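Local coordinates for protein OS-9 homolog (Saccharomyces cerevisiae, PDB 2YMA) that recognises misfolded glycoproteins of the endoplasmic reticulum lumen as a lectin of the HRD1 ubiquitin ligase complex, and dimerises through the domain described here, at residues N63-L66 / L70-L73; N105-N108 / A112-F115. All blocks are in the same frame, centred on the assembly; numbering follows the deposited sequence.

Contact 1: N63-L66 / L70-L73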
loop_
_atom_site.group_PDB
_atom_site.type_symbol
_atom_site.label_atom_id
_atom_site.label_comp_id
_atom_site.label_asym_id
_atom_site.label_seq_id
_atom_site.Cartn_x
_atom_site.Cartn_y
_atom_site.Cartn_z
ATOM N N ASN A 63 -10.485 14.973 1.114
ATOM C CA ASN A 63 -11.799 15.182 1.721
ATOM C C ASN A 63 -12.900 15.347 0.690
ATOM O O ASN A 63 -13.990 14.809 0.851
ATOM C CB ASN A 63 -11.788 16.369 2.674
ATOM C CG ASN A 63 -11.161 16.025 4.006
ATOM O OD1 ASN A 63 -11.350 14.926 4.524
ATOM N ND2 ASN A 63 -10.401 16.952 4.561
ATOM N N LYS A 64 -12.606 16.082 -0.375
ATOM C CA LYS A 64 -13.573 16.275 -1.449
ATOM C C LYS A 64 -13.852 14.948 -2.161
ATOM O O LYS A 64 -15.006 14.600 -2.434
ATOM C CB LYS A 64 -13.078 17.335 -2.454
ATOM C CG LYS A 64 -14.071 17.637 -3.574
ATOM C CD LYS A 64 -14.633 19.047 -3.465
ATOM C CE LYS A 64 -14.896 19.617 -4.855
ATOM N NZ LYS A 64 -15.225 21.070 -4.828
ATOM N N MET A 65 -12.779 14.227 -2.475
ATOM C CA MET A 65 -12.881 12.915 -3.103
ATOM C C MET A 65 -13.817 12.026 -2.296
ATOM O O MET A 65 -14.694 11.356 -2.853
ATOM C CB MET A 65 -11.503 12.272 -3.182
ATOM C CG MET A 65 -11.480 10.896 -3.812
ATOM S SD MET A 65 -9.797 10.193 -3.774
ATOM C CE MET A 65 -9.689 9.736 -2.046
ATOM N N LEU A 66 -13.627 12.028 -0.979
ATOM C CA LEU A 66 -14.473 11.253 -0.074
ATOM C C LEU A 66 -15.933 11.721 -0.024
ATOM O O LEU A 66 -16.852 10.892 -0.046
ATOM C CB LEU A 66 -13.862 11.222 1.327
ATOM C CG LEU A 66 -12.552 10.431 1.371
ATOM C CD1 LEU A 66 -11.828 10.598 2.704
ATOM C CD2 LEU A 66 -12.836 8.975 1.074
ATOM N N LEU A 70 -16.375 8.936 -4.523
ATOM C CA LEU A 70 -15.801 8.452 -5.774
ATOM C C LEU A 70 -15.148 7.079 -5.648
ATOM O O LEU A 70 -15.005 6.363 -6.641
ATOM C CB LEU A 70 -14.769 9.454 -6.304
ATOM C CG LEU A 70 -15.320 10.837 -6.629
ATOM C CD1 LEU A 70 -14.213 11.718 -7.129
ATOM C CD2 LEU A 70 -16.420 10.697 -7.672
ATOM N N VAL A 71 -14.719 6.705 -4.449
ATOM C CA VAL A 71 -14.006 5.442 -4.348
ATOM C C VAL A 71 -14.809 4.365 -3.639
ATOM O O VAL A 71 -15.499 4.604 -2.637
ATOM C CB VAL A 71 -12.549 5.549 -3.757
ATOM C CG1 VAL A 71 -11.913 6.897 -4.018
ATOM C CG2 VAL A 71 -12.509 5.168 -2.318
ATOM N N SER A 72 -14.724 3.168 -4.199
ATOM C CA SER A 72 -15.387 2.018 -3.628
ATOM C C SER A 72 -14.369 0.903 -3.374
ATOM O O SER A 72 -13.368 0.768 -4.098
ATOM C CB SER A 72 -16.482 1.530 -4.573
ATOM O OG SER A 72 -15.923 1.084 -5.797
ATOM N N LEU A 73 -14.643 0.123 -2.333
ATOM C CA LEU A 73 -13.838 -1.027 -1.950
ATOM C C LEU A 73 -13.857 -2.106 -3.019
ATOM O O LEU A 73 -14.673 -2.077 -3.943
ATOM C CB LEU A 73 -14.353 -1.596 -0.623
ATOM C CG LEU A 73 -14.394 -0.544 0.489
ATOM C CD1 LEU A 73 -15.103 -1.077 1.720
ATOM C CD2 LEU A 73 -12.967 -0.070 0.820
#
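The carbonyl O of Met65, in the last turn of helix 52-67, receives the backbone N of Leu70. At 3.4 Å between Met65 O and Leu70 N the bond is weak by length, although its N-H...O angle of 178° is almost perfectly straight. The acceptor lies five residues before the donor, a longer spacing than the i to i+4 step of an alpha helix, which marks a helix C-terminal exit. Leu70 also brings its side chain alongside this oxygen: CG stands beside its own backbone N (chi1 -61°), 3.9 Å from Met65 O.

The rest of the contact is apolar and rests mainly on one methyl group. In Met65, CG anti to the backbone N (chi1 180°) and an extended chi2 carry CG and SD to Val71 CG1, and the bend at chi3 turns CE to the same methyl. Met65 SD is the closest, 3.9 Å from Val71 CG1. Leu70 adds a looser touch, its CB 4.4 Å from Met65 CG.

Met65 and Val71 are buried, and this is structural packing inside the dimerization domain; the second subunit does not touch these segments. Phe25 of strand 23-28 touches both Met65 and Leu70, and strand 14-20 adds Leu19 and Ile17. Val71 packs on Phe129 of strand 129-133, so the helix-to-loop exit is seated on strands of the curved sheet.

Contact 2: N105-N108 / A112-F115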
loop_
_atom_site.group_PDB
_atom_site.type_symbol
_atom_site.label_atom_id
_atom_site.label_comp_id
_atom_site.label_asym_id
_atom_site.label_seq_id
_atom_site.Cartn_x
_atom_site.Cartn_y
_atom_site.Cartn_z
ATOM N N ASN A 105 -3.961 6.644 4.243
ATOM C CA ASN A 105 -4.197 5.655 5.281
ATOM C C ASN A 105 -5.307 6.137 6.181
ATOM O O ASN A 105 -5.094 6.932 7.098
ATOM C CB ASN A 105 -2.916 5.368 6.088
ATOM C CG ASN A 105 -3.104 4.261 7.138
ATOM O OD1 ASN A 105 -4.120 3.550 7.161
ATOM N ND2 ASN A 105 -2.109 4.112 8.010
ATOM N N ILE A 106 -6.507 5.659 5.905
ATOM C CA ILE A 106 -7.642 6.071 6.691
ATOM C C ILE A 106 -7.731 5.193 7.928
ATOM O O ILE A 106 -7.811 3.965 7.841
ATOM C CB ILE A 106 -8.909 6.020 5.869
ATOM C CG1 ILE A 106 -8.767 6.978 4.688
ATOM C CG2 ILE A 106 -10.106 6.351 6.743
ATOM C CD1 ILE A 106 -9.968 7.014 3.787
ATOM N N LEU A 107 -7.698 5.841 9.084
ATOM C CA LEU A 107 -7.563 5.139 10.344
ATOM C C LEU A 107 -8.922 4.933 10.990
ATOM O O LEU A 107 -9.183 3.889 11.588
ATOM C CB LEU A 107 -6.635 5.934 11.251
ATOM C CG LEU A 107 -5.294 6.180 10.555
ATOM C CD1 LEU A 107 -4.569 7.359 11.158
ATOM C CD2 LEU A 107 -4.433 4.934 10.599
ATOM N N ASN A 108 -9.779 5.938 10.836
ATOM C CA ASN A 108 -11.153 5.915 11.319
ATOM C C ASN A 108 -11.912 7.060 10.657
ATOM O O ASN A 108 -11.377 7.722 9.765
ATOM C CB ASN A 108 -11.190 6.063 12.839
ATOM C CG ASN A 108 -10.323 7.210 13.336
ATOM O OD1 ASN A 108 -10.439 8.358 12.879
ATOM N ND2 ASN A 108 -9.435 6.901 14.271
ATOM N N ALA A 112 -6.921 10.628 8.863
ATOM C CA ALA A 112 -6.144 9.907 7.863
ATOM C C ALA A 112 -4.689 10.373 7.903
ATOM O O ALA A 112 -4.386 11.469 8.376
ATOM C CB ALA A 112 -6.734 10.117 6.463
ATOM N N GLU A 113 -3.790 9.531 7.410
ATOM C CA GLU A 113 -2.405 9.921 7.190
ATOM C C GLU A 113 -2.127 9.863 5.701
ATOM O O GLU A 113 -2.465 8.876 5.059
ATOM C CB GLU A 113 -1.461 8.957 7.910
ATOM C CG GLU A 113 -1.502 9.046 9.423
ATOM C CD GLU A 113 -0.708 10.221 9.969
ATOM O OE1 GLU A 113 0.348 10.563 9.389
ATOM O OE2 GLU A 113 -1.141 10.796 10.990
ATOM N N ILE A 114 -1.532 10.914 5.141
ATOM C CA ILE A 114 -1.087 10.850 3.752
ATOM C C ILE A 114 0.432 10.903 3.665
ATOM O O ILE A 114 1.094 11.537 4.485
ATOM C CB ILE A 114 -1.761 11.906 2.836
ATOM C CG1 ILE A 114 -1.390 13.327 3.253
ATOM C CG2 ILE A 114 -3.284 11.709 2.821
ATOM C CD1 ILE A 114 -2.249 14.401 2.566
ATOM N N PHE A 115 0.979 10.196 2.685
ATOM C CA PHE A 115 2.414 10.068 2.554
ATOM C C PHE A 115 2.708 10.090 1.070
ATOM O O PHE A 115 1.997 9.464 0.279
ATOM C CB PHE A 115 2.882 8.747 3.182
ATOM C CG PHE A 115 4.391 8.512 3.124
ATOM C CD1 PHE A 115 4.972 7.861 2.037
ATOM C CD2 PHE A 115 5.215 8.902 4.178
ATOM C CE1 PHE A 115 6.351 7.628 1.985
ATOM C CE2 PHE A 115 6.600 8.667 4.141
ATOM C CZ PHE A 115 7.169 8.037 3.040
#
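Two backbone hydrogen bonds join Asn105 and Glu113, the hydrogen-bonded pair of an antiparallel hairpin. Asn105 N reaches Glu113 O at 2.8 Å, nearly in line with the C=O bond (C=O...N 160°). In return Glu113 N lies 2.9 Å from Asn105 O, but it is tilted 32° from the carbonyl plane. The same Asn105 O receives a CA-H...O contact from Ala112 CA at 3.2 Å. The next pair, Ile106 and Ala112, is non-hydrogen-bonded, and its CA atoms are 4.3 Å apart.

Apolar contacts occur on both faces. Ala112 CB meets Ile106 CG1 at 4.1 Å on one. On the other, Leu107 CD1 lies 3.9 Å from Glu113 CG, the leucine coming slantwise to the aliphatic part of the glutamate. Glu113 bends at chi2 (-79°), and its carboxylate leads away from the first strand.

Polar side-chain ends find partners beyond the two segments. Asn108 OD1 accepts the backbone N of Gln110 and of Arg111, which ties down the turn. The face of Asn105 and Glu113 is turned to the homodimer interface, where Glu113 forms a salt bridge with Lys133 of the second subunit, the amide of Asn105 hydrogen-bonds to Asn105 of that subunit, and Leu107 meets its counterpart there.

Strand 84-92 pairs with the other edge of strand 98-106 through a backbone bond of Ile106 with Cys85; on the face of Ile106 and Ala112, Ile114 of strand 112-117 packs against Tyr55 and Phe58 of helix 52-67.

Along the chain, contact 1 comes first: it closes the short loop between 63-66 and 70-73 as helix 52-67 gives way to the connection towards strand 84-92. Contact 2 follows in series, with no overlap, and closes the turn between 105-108 and 112-115. Each has three residues between its segments, but one ends a helix and the other is a beta hairpin. Their centres lie about 13 Å apart, and Leu66 CD1 of contact 1 touches Ile106 CD1 of contact 2 at 4.2 Å. This touch, with Ile114 on Tyr55 and Phe58, places helix 52-67 on the hairpin face of Ile106, turned away from Asn105; the opposite face meets the second subunit.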